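Local coordinates for protein arsenical resistance operon trans-acting repressor (Bacteroides vulgatus, PDB 3KTB) that probably acts as an ArsD-type, arsenic-responsive repressor of the arsenical resistance operon, with a thioredoxin-like fold and a presumed ability to bind DNA, at residues 6-11 with 47-52; 27-32 with 89-94. All coordinates share one frame; numbering follows the deposited sequence.

Contact 1 (6-11 with 47-52); sequences KIEIFD and TRHNLR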
ATOM      1  N   LYS A   6       0.926   6.669  29.465  1.00 61.71           N
ATOM      2  CA  LYS A   6       1.444   7.404  28.323  1.00 62.22           C
ATOM      3  C   LYS A   6       0.718   8.747  28.242  1.00 60.59           C
ATOM      4  O   LYS A   6      -0.502   8.811  28.394  1.00 64.68           O
ATOM      5  CB  LYS A   6       1.319   6.604  27.013  1.00 64.16           C
ATOM      6  CG  LYS A   6       1.753   7.390  25.742  1.00 89.12           C
ATOM      7  CD  LYS A   6       1.688   6.533  24.456  1.00 91.14           C
ATOM      8  CE  LYS A   6       1.164   7.305  23.223  1.00 90.61           C
ATOM      9  NZ  LYS A   6       2.160   8.203  22.571  1.00 89.60           N
ATOM     10  N   ILE A   7       1.481   9.819  28.045  1.00 54.36           N
ATOM     11  CA  ILE A   7       0.900  11.145  27.893  1.00 55.25           C
ATOM     12  C   ILE A   7       1.309  11.721  26.547  1.00 56.63           C
ATOM     13  O   ILE A   7       2.497  11.741  26.201  1.00 55.42           O
ATOM     14  CB  ILE A   7       1.337  12.103  29.010  1.00 51.92           C
ATOM     15  CG1 ILE A   7       1.131  11.452  30.389  1.00 49.33           C
ATOM     16  CG2 ILE A   7       0.557  13.409  28.907  1.00 43.46           C
ATOM     17  CD1 ILE A   7       1.962  12.065  31.483  1.00 50.90           C
ATOM     18  N   GLU A   8       0.311  12.171  25.795  1.00 59.15           N
ATOM     19  CA  GLU A   8       0.511  12.797  24.497  1.00 64.25           C
ATOM     20  C   GLU A   8      -0.324  14.072  24.466  1.00 66.20           C
ATOM     21  O   GLU A   8      -1.511  14.043  24.766  1.00 72.47           O
ATOM     22  CB  GLU A   8       0.041  11.862  23.387  1.00 62.89           C
ATOM     23  CG  GLU A   8       0.666  12.135  22.041  1.00 67.20           C
ATOM     24  CD  GLU A   8       0.128  11.192  20.975  1.00 78.25           C
ATOM     25  OE1 GLU A   8       0.338  11.470  19.773  1.00 75.39           O
ATOM     26  OE2 GLU A   8      -0.513  10.176  21.343  1.00 83.23           O
ATOM     27  N   ILE A   9       0.303  15.186  24.113  1.00 60.26           N
ATOM     28  CA  ILE A   9      -0.347  16.485  24.180  1.00 59.53           C
ATOM     29  C   ILE A   9      -0.482  17.091  22.779  1.00 58.22           C
ATOM     30  O   ILE A   9       0.504  17.198  22.036  1.00 55.67           O
ATOM     31  CB  ILE A   9       0.455  17.458  25.077  1.00 56.23           C
ATOM     32  CG1 ILE A   9       0.363  17.033  26.544  1.00 58.07           C
ATOM     33  CG2 ILE A   9      -0.044  18.883  24.898  1.00 54.26           C
ATOM     34  CD1 ILE A   9       1.319  17.774  27.455  1.00 51.19           C
ATOM     35  N   PHE A  10      -1.701  17.486  22.429  1.00 58.21           N
ATOM     36  CA  PHE A  10      -1.971  18.123  21.137  1.00 58.15           C
ATOM     37  C   PHE A  10      -2.140  19.617  21.330  1.00 57.26           C
ATOM     38  O   PHE A  10      -3.168  20.073  21.824  1.00 62.86           O
ATOM     39  CB  PHE A  10      -3.200  17.481  20.489  1.00 65.47           C
ATOM     40  CG  PHE A  10      -2.978  16.044  20.130  1.00 69.51           C
ATOM     41  CD1 PHE A  10      -2.840  15.656  18.803  1.00 70.80           C
ATOM     42  CD2 PHE A  10      -2.831  15.088  21.128  1.00 66.63           C
ATOM     43  CE1 PHE A  10      -2.589  14.337  18.470  1.00 70.86           C
ATOM     44  CE2 PHE A  10      -2.587  13.767  20.807  1.00 71.49           C
ATOM     45  CZ  PHE A  10      -2.466  13.389  19.473  1.00 74.36           C
ATOM     46  N   ASP A  11      -1.108  20.381  20.993  1.00 52.85           N
ATOM     47  CA  ASP A  11      -1.189  21.823  21.165  1.00 54.39           C
ATOM     48  C   ASP A  11      -2.128  22.447  20.132  1.00 63.90           C
ATOM     49  O   ASP A  11      -2.457  21.814  19.125  1.00 56.93           O
ATOM     50  CB  ASP A  11       0.192  22.447  21.034  1.00 53.10           C
ATOM     51  CG  ASP A  11       1.152  21.986  22.136  1.00 52.56           C
ATOM     52  OD1 ASP A  11       0.858  22.205  23.326  1.00 50.35           O
ATOM     53  OD2 ASP A  11       2.199  21.399  21.794  1.00 49.35           O
ATOM     54  N   THR A  47       5.060  13.151  24.345  1.00 51.34           N
ATOM     55  CA  THR A  47       5.050  13.537  22.937  1.00 48.39           C
ATOM     56  C   THR A  47       4.115  14.737  22.783  1.00 49.97           C
ATOM     57  O   THR A  47       3.011  14.737  23.347  1.00 49.66           O
ATOM     58  CB  THR A  47       4.601  12.339  22.039  1.00 69.88           C
ATOM     59  OG1 THR A  47       5.576  11.287  22.115  1.00 67.99           O
ATOM     60  CG2 THR A  47       4.447  12.767  20.589  1.00 69.79           C
ATOM     61  N   ARG A  48       4.571  15.772  22.073  1.00 48.02           N
ATOM     62  CA  ARG A  48       3.736  16.950  21.802  1.00 49.98           C
ATOM     63  C   ARG A  48       3.500  17.070  20.329  1.00 56.18           C
ATOM     64  O   ARG A  48       4.403  16.790  19.525  1.00 57.90           O
ATOM     65  CB  ARG A  48       4.475  18.227  22.133  1.00 52.51           C
ATOM     66  CG  ARG A  48       4.439  18.668  23.530  1.00 56.73           C
ATOM     67  CD  ARG A  48       5.141  20.008  23.584  1.00 46.68           C
ATOM     68  NE  ARG A  48       4.138  21.025  23.797  1.00 46.66           N
ATOM     69  CZ  ARG A  48       4.290  22.059  24.602  1.00 45.25           C
ATOM     70  NH1 ARG A  48       5.440  22.203  25.254  1.00 38.44           N
ATOM     71  NH2 ARG A  48       3.289  22.933  24.755  1.00 46.40           N
ATOM     72  N   HIS A  49       2.327  17.570  19.966  1.00 55.54           N
ATOM     73  CA  HIS A  49       2.096  17.976  18.589  1.00 59.90           C
ATOM     74  C   HIS A  49       1.625  19.424  18.503  1.00 59.99           C
ATOM     75  O   HIS A  49       0.914  19.923  19.386  1.00 56.90           O
ATOM     76  CB  HIS A  49       1.090  17.053  17.901  1.00 56.17           C
ATOM     77  CG  HIS A  49       1.418  15.604  18.050  1.00 58.30           C
ATOM     78  ND1 HIS A  49       2.565  15.046  17.520  1.00 58.92           N
ATOM     79  CD2 HIS A  49       0.768  14.603  18.690  1.00 52.69           C
ATOM     80  CE1 HIS A  49       2.604  13.759  17.822  1.00 57.64           C
ATOM     81  NE2 HIS A  49       1.526  13.466  18.531  1.00 59.42           N
ATOM     82  N   ASN A  50       2.027  20.081  17.422  1.00 55.55           N
ATOM     83  CA  ASN A  50       1.569  21.430  17.112  1.00 60.20           C
ATOM     84  C   ASN A  50       0.706  21.401  15.831  1.00 63.95           C
ATOM     85  O   ASN A  50       1.170  20.966  14.770  1.00 65.00           O
ATOM     86  CB  ASN A  50       2.798  22.335  16.950  1.00 60.39           C
ATOM     87  CG  ASN A  50       2.449  23.735  16.495  1.00 73.76           C
ATOM     88  OD1 ASN A  50       1.277  24.117  16.412  1.00 75.86           O
ATOM     89  ND2 ASN A  50       3.480  24.519  16.195  1.00 79.75           N
ATOM     90  N   LEU A  51      -0.546  21.846  15.922  1.00 64.37           N
ATOM     91  CA  LEU A  51      -1.449  21.810  14.768  1.00 67.79           C
ATOM     92  C   LEU A  51      -0.845  22.466  13.509  1.00 69.28           C
ATOM     93  O   LEU A  51      -0.967  21.968  12.398  1.00 69.72           O
ATOM     94  CB  LEU A  51      -2.777  22.480  15.118  1.00 67.48           C
ATOM     95  CG  LEU A  51      -3.796  22.577  13.981  1.00 70.28           C
ATOM     96  CD1 LEU A  51      -3.894  21.250  13.223  1.00 74.06           C
ATOM     97  CD2 LEU A  51      -5.178  23.000  14.510  1.00 68.03           C
ATOM     98  N   ARG A  52      -0.190  23.592  13.692  1.00 68.19           N
ATOM     99  CA  ARG A  52       0.452  24.261  12.577  1.00 74.51           C
ATOM    100  C   ARG A  52       1.511  23.406  11.870  1.00 79.42           C
ATOM    101  O   ARG A  52       1.700  23.510  10.660  1.00 84.11           O
ATOM    102  CB  ARG A  52       1.086  25.554  13.062  1.00 70.82           C
ATOM    103  CG  ARG A  52       2.159  26.063  12.147  1.00 75.77           C
ATOM    104  CD  ARG A  52       2.480  27.488  12.468  1.00 82.98           C
ATOM    105  NE  ARG A  52       3.567  27.946  11.628  1.00 93.43           N
ATOM    106  CZ  ARG A  52       4.848  27.731  11.890  1.00 95.47           C
ATOM    107  NH1 ARG A  52       5.207  27.064  12.981  1.00 89.34           N
ATOM    108  NH2 ARG A  52       5.768  28.190  11.054  1.00102.35           N
TER
HETATM  109  O   HOH W   1       3.914  10.333  24.499  1.00 73.79           O
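Ile9 sits between Thr47 and His49 of the neighbouring strand, its N bonded to Thr47 O and its O accepting from His49 N, which is the parallel register of a beta-alpha-beta crossover: strand 7-11, helix 27-41, strand 47-50 of the thioredoxin-like fold. The short strand axes run nearly parallel and approach to 4.7 Å. The tight part lies toward the C-terminal end. Asp11 N reaches His49 O at 2.6 Å, and on the face carrying Ile9 and Asp11 the Arg48 guanidinium comes side-on to the carboxylate. Arg48 NE lies 2.8 Å from Asp11 OD2 on its syn lone pair, whereas NH2 meets OD1 from above the carboxylate plane, because the two flat groups are turned 47° against each other. A bend at chi3 brings the NE/NH2 edge of Arg48 alongside the Asp11 carboxylate. Tyr91 OH also bonds to Asp11 OD1, and the two partners probably favour a charged carboxylate.

On the other face His49 leans over Phe10, its CD2 3.4 Å from Phe10 CE1; the ring planes are 56° apart, an oblique pair. Tyr58 meets Phe10 edge-to-face, and His49 ND1 is hydrogen-bonded to Glu54, so both imidazole nitrogens have carboxylate partners.

The N-terminal end is looser and wetter. Thr47 N makes only a weak bond to Ile7 O, at 3.5 Å, and a water supplements it, donating to Ile7 O and accepting from Thr47 N. Exposed Lys6 stretches along the strand to a long salt bridge with Glu8 OE2. By contrast, the other oxygen of Glu8 is held firmly, carried toward His49 by an extended chain with CG anti to the backbone N (chi1 -157°): His49 NE2 lies 2.6 Å from Glu8 OE1, which uses its anti lone pair and sits in the imidazole plane.

Contact 2 (27-32 with 89-94); sequences PELMRI and QTYPTT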
ATOM      1  N   PRO A  27       2.289  31.909  30.971  1.00 71.72           N
ATOM      2  CA  PRO A  27       3.094  31.166  31.946  1.00 70.01           C
ATOM      3  C   PRO A  27       2.720  29.679  32.010  1.00 65.27           C
ATOM      4  O   PRO A  27       3.528  28.856  32.431  1.00 62.65           O
ATOM      5  CB  PRO A  27       2.744  31.837  33.278  1.00 70.46           C
ATOM      6  CG  PRO A  27       2.236  33.147  32.919  1.00 74.76           C
ATOM      7  CD  PRO A  27       1.532  32.989  31.616  1.00 75.74           C
ATOM      8  N   GLU A  28       1.504  29.339  31.609  1.00 61.57           N
ATOM      9  CA  GLU A  28       1.132  27.932  31.524  1.00 58.84           C
ATOM     10  C   GLU A  28       2.076  27.207  30.568  1.00 53.70           C
ATOM     11  O   GLU A  28       2.591  26.130  30.888  1.00 51.72           O
ATOM     12  CB  GLU A  28      -0.326  27.769  31.076  1.00 62.68           C
ATOM     13  CG  GLU A  28      -1.347  28.008  32.202  1.00 69.50           C
ATOM     14  CD  GLU A  28      -1.128  27.057  33.365  1.00 70.42           C
ATOM     15  OE1 GLU A  28      -0.376  27.407  34.315  1.00 68.05           O
ATOM     16  OE2 GLU A  28      -1.693  25.945  33.310  1.00 69.50           O
ATOM     17  N   LEU A  29       2.320  27.807  29.403  1.00 50.18           N
ATOM     18  CA  LEU A  29       3.201  27.173  28.425  1.00 44.74           C
ATOM     19  C   LEU A  29       4.574  26.926  29.013  1.00 43.58           C
ATOM     20  O   LEU A  29       5.213  25.891  28.737  1.00 43.64           O
ATOM     21  CB  LEU A  29       3.275  27.975  27.131  1.00 40.73           C
ATOM     22  CG  LEU A  29       2.007  27.958  26.274  1.00 51.36           C
ATOM     23  CD1 LEU A  29       2.019  29.065  25.195  1.00 55.01           C
ATOM     24  CD2 LEU A  29       1.804  26.592  25.652  1.00 48.21           C
HETATM   25  N   MSE A  30       5.041  27.857  29.838  1.00 42.58           N
HETATM   26  CA  MSE A  30       6.351  27.663  30.455  1.00 42.45           C
HETATM   27  C   MSE A  30       6.253  26.574  31.526  1.00 47.80           C
HETATM   28  O   MSE A  30       7.147  25.726  31.654  1.00 44.34           O
HETATM   29  CB  MSE A  30       6.888  28.974  31.033  1.00 41.76           C
HETATM   30  CG  MSE A  30       8.285  28.899  31.643  1.00 34.83           C
HETATM   31 SE   MSE A  30       9.783  28.421  30.446  0.63 50.30          SE
HETATM   32  CE  MSE A  30      10.813  30.072  30.549  1.00120.64           C
ATOM     33  N   ARG A  31       5.152  26.565  32.279  1.00 46.68           N
ATOM     34  CA  ARG A  31       4.990  25.536  33.301  1.00 47.31           C
ATOM     35  C   ARG A  31       5.092  24.131  32.674  1.00 49.95           C
ATOM     36  O   ARG A  31       5.911  23.285  33.089  1.00 47.86           O
ATOM     37  CB  ARG A  31       3.663  25.692  34.013  1.00 48.11           C
ATOM     38  CG  ARG A  31       3.504  24.721  35.180  1.00 54.14           C
ATOM     39  CD  ARG A  31       2.174  24.922  35.901  1.00 59.54           C
ATOM     40  NE  ARG A  31       1.038  24.739  34.998  1.00 58.84           N
ATOM     41  CZ  ARG A  31       0.632  23.553  34.548  1.00 56.20           C
ATOM     42  NH1 ARG A  31      -0.406  23.466  33.729  1.00 58.50           N
ATOM     43  NH2 ARG A  31       1.270  22.446  34.913  1.00 53.18           N
ATOM     44  N   ILE A  32       4.273  23.890  31.657  1.00 42.24           N
ATOM     45  CA  ILE A  32       4.234  22.578  31.026  1.00 40.31           C
ATOM     46  C   ILE A  32       5.537  22.224  30.287  1.00 45.53           C
ATOM     47  O   ILE A  32       5.974  21.066  30.321  1.00 44.06           O
ATOM     48  CB  ILE A  32       2.965  22.392  30.133  1.00 49.40           C
ATOM     49  CG1 ILE A  32       2.709  20.918  29.880  1.00 49.81           C
ATOM     50  CG2 ILE A  32       3.078  23.141  28.820  1.00 47.01           C
ATOM     51  CD1 ILE A  32       2.156  20.200  31.093  1.00 54.64           C
ATOM     52  N   GLN A  89      -8.922  22.283  26.608  1.00 96.53           N
ATOM     53  CA  GLN A  89      -8.886  23.745  26.743  1.00103.06           C
ATOM     54  C   GLN A  89      -7.642  24.265  27.474  1.00 93.57           C
ATOM     55  O   GLN A  89      -7.127  25.332  27.139  1.00 90.43           O
ATOM     56  CB  GLN A  89     -10.185  24.301  27.362  1.00119.08           C
ATOM     57  CG  GLN A  89     -10.291  24.184  28.888  1.00129.45           C
ATOM     58  CD  GLN A  89     -11.670  24.559  29.425  1.00140.38           C
ATOM     59  OE1 GLN A  89     -11.871  24.633  30.641  1.00146.43           O
ATOM     60  NE2 GLN A  89     -12.624  24.794  28.522  1.00139.65           N
ATOM     61  N   THR A  90      -7.168  23.494  28.456  1.00 87.03           N
ATOM     62  CA  THR A  90      -6.060  23.888  29.325  1.00 76.71           C
ATOM     63  C   THR A  90      -5.010  22.777  29.422  1.00 73.13           C
ATOM     64  O   THR A  90      -5.308  21.597  29.177  1.00 72.75           O
ATOM     65  CB  THR A  90      -6.554  24.197  30.758  1.00 74.69           C
ATOM     66  OG1 THR A  90      -7.132  23.016  31.324  1.00 75.35           O
ATOM     67  CG2 THR A  90      -7.596  25.316  30.758  1.00 75.06           C
ATOM     68  N   TYR A  91      -3.787  23.147  29.794  1.00 63.45           N
ATOM     69  CA  TYR A  91      -2.732  22.147  29.979  1.00 60.17           C
ATOM     70  C   TYR A  91      -2.889  21.469  31.320  1.00 61.76           C
ATOM     71  O   TYR A  91      -3.233  22.129  32.297  1.00 63.10           O
ATOM     72  CB  TYR A  91      -1.337  22.778  29.869  1.00 53.77           C
ATOM     73  CG  TYR A  91      -1.046  23.203  28.456  1.00 53.57           C
ATOM     74  CD1 TYR A  91      -0.685  22.258  27.504  1.00 54.92           C
ATOM     75  CD2 TYR A  91      -1.175  24.529  28.057  1.00 51.61           C
ATOM     76  CE1 TYR A  91      -0.433  22.615  26.201  1.00 53.22           C
ATOM     77  CE2 TYR A  91      -0.938  24.894  26.740  1.00 56.04           C
ATOM     78  CZ  TYR A  91      -0.565  23.921  25.819  1.00 56.09           C
ATOM     79  OH  TYR A  91      -0.315  24.227  24.507  1.00 58.49           O
ATOM     80  N   PRO A  92      -2.621  20.153  31.371  1.00 62.39           N
ATOM     81  CA  PRO A  92      -2.687  19.389  32.614  1.00 62.13           C
ATOM     82  C   PRO A  92      -1.917  20.081  33.722  1.00 60.55           C
ATOM     83  O   PRO A  92      -0.831  20.595  33.498  1.00 55.53           O
ATOM     84  CB  PRO A  92      -1.980  18.076  32.254  1.00 57.15           C
ATOM     85  CG  PRO A  92      -2.211  17.927  30.809  1.00 57.29           C
ATOM     86  CD  PRO A  92      -2.127  19.326  30.254  1.00 61.26           C
ATOM     87  N   THR A  93      -2.483  20.083  34.919  1.00 58.45           N
ATOM     88  CA  THR A  93      -1.777  20.583  36.081  1.00 59.78           C
ATOM     89  C   THR A  93      -0.558  19.731  36.391  1.00 61.51           C
ATOM     90  O   THR A  93      -0.474  18.554  36.010  1.00 58.83           O
ATOM     91  CB  THR A  93      -2.681  20.546  37.328  1.00 63.98           C
ATOM     92  OG1 THR A  93      -3.007  19.183  37.641  1.00 63.39           O
ATOM     93  CG2 THR A  93      -3.951  21.332  37.073  1.00 61.18           C
ATOM     94  N   THR A  94       0.378  20.330  37.119  1.00 62.34           N
ATOM     95  CA  THR A  94       1.546  19.606  37.571  1.00 58.99           C
ATOM     96  C   THR A  94       1.162  18.434  38.489  1.00 61.31           C
ATOM     97  O   THR A  94       1.798  17.372  38.450  1.00 59.81           O
ATOM     98  CB  THR A  94       2.591  20.553  38.207  1.00 63.21           C
ATOM     99  OG1 THR A  94       2.885  21.613  37.282  1.00 61.84           O
ATOM    100  CG2 THR A  94       3.904  19.796  38.521  1.00 53.41           C
TER
HETATM  101  O   HOH W   2      -3.477  25.528  30.784  1.00 73.47           O
HETATM  102  O   HOH W   3      -3.257  24.249  33.983  1.00 87.77           O
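Arg31 of helix 27-41 points its guanidinium end-on at the carbonyl of Pro92. Arg31 NH1 lies 2.9 Å from Pro92 O, above the carbonyl plane, and Arg31 NH2 lies 3.1 Å from the same oxygen, in that plane on a lone pair. Arg31 NH2 also donates to Thr94 OG1 at 3.0 Å, tilted 19° out of the guanidinium plane.

Beside this polar grip is an apolar one. Ile32 CG2 stands over one face of the Tyr91 ring, 4.3 Å from its centroid and 18° off the normal, a CH-pi contact. Leu29 CD2 approaches the ring obliquely, 3.4 Å from Tyr91 CE2.

In the second shell, Glu28, one helical turn before Arg31, holds the guanidinium side-on: Arg31 NE bonds to Glu28 OE1 and Arg31 NH1 to Glu28 OE2, the latter at 2.8 Å, both in the guanidinium plane. The chi3 bend of Arg31 (59°) turns its head toward Glu28 as well as the loop. A water extends Glu28 OE2 to the backbone of Tyr91, donating to the carboxylate and accepting from Tyr91 N. Farther out, Met97 and Trp100 pack on Pro92.

With NE, NH1 and NH2 all donating, the guanidinium is fixed in rotation; the adjoining carboxylate probably balances its charge, and Arg31 thereby ties the lead-in of helix 94-101 to helix 27-41.

How the contacts relate
Contacts 1 and 2 have centres about 13 Å apart and meet at Tyr91, whose OH lies 2.6 Å from Asp11 OD1, a probable hydrogen bond. Asp11 is thus shared: Arg48 from the strand pair, Tyr91 from the loop. Packing closes the seam, with Ile9 CG2 4.0 Å from Tyr91 CE1 and Arg48 NH2 4.0 Å from Leu29 CD2. Topology explains the meeting: helix 27-41 connects strands 7-11 and 47-50, so the segment pairs alternate along the chain, and contact 2 brings the later 89-94 loop between that helix and the sheet. At the end of segment 47-52, Arg52 packs on Cys15 of a second subunit, a cysteine seen to form an interchain disulfide.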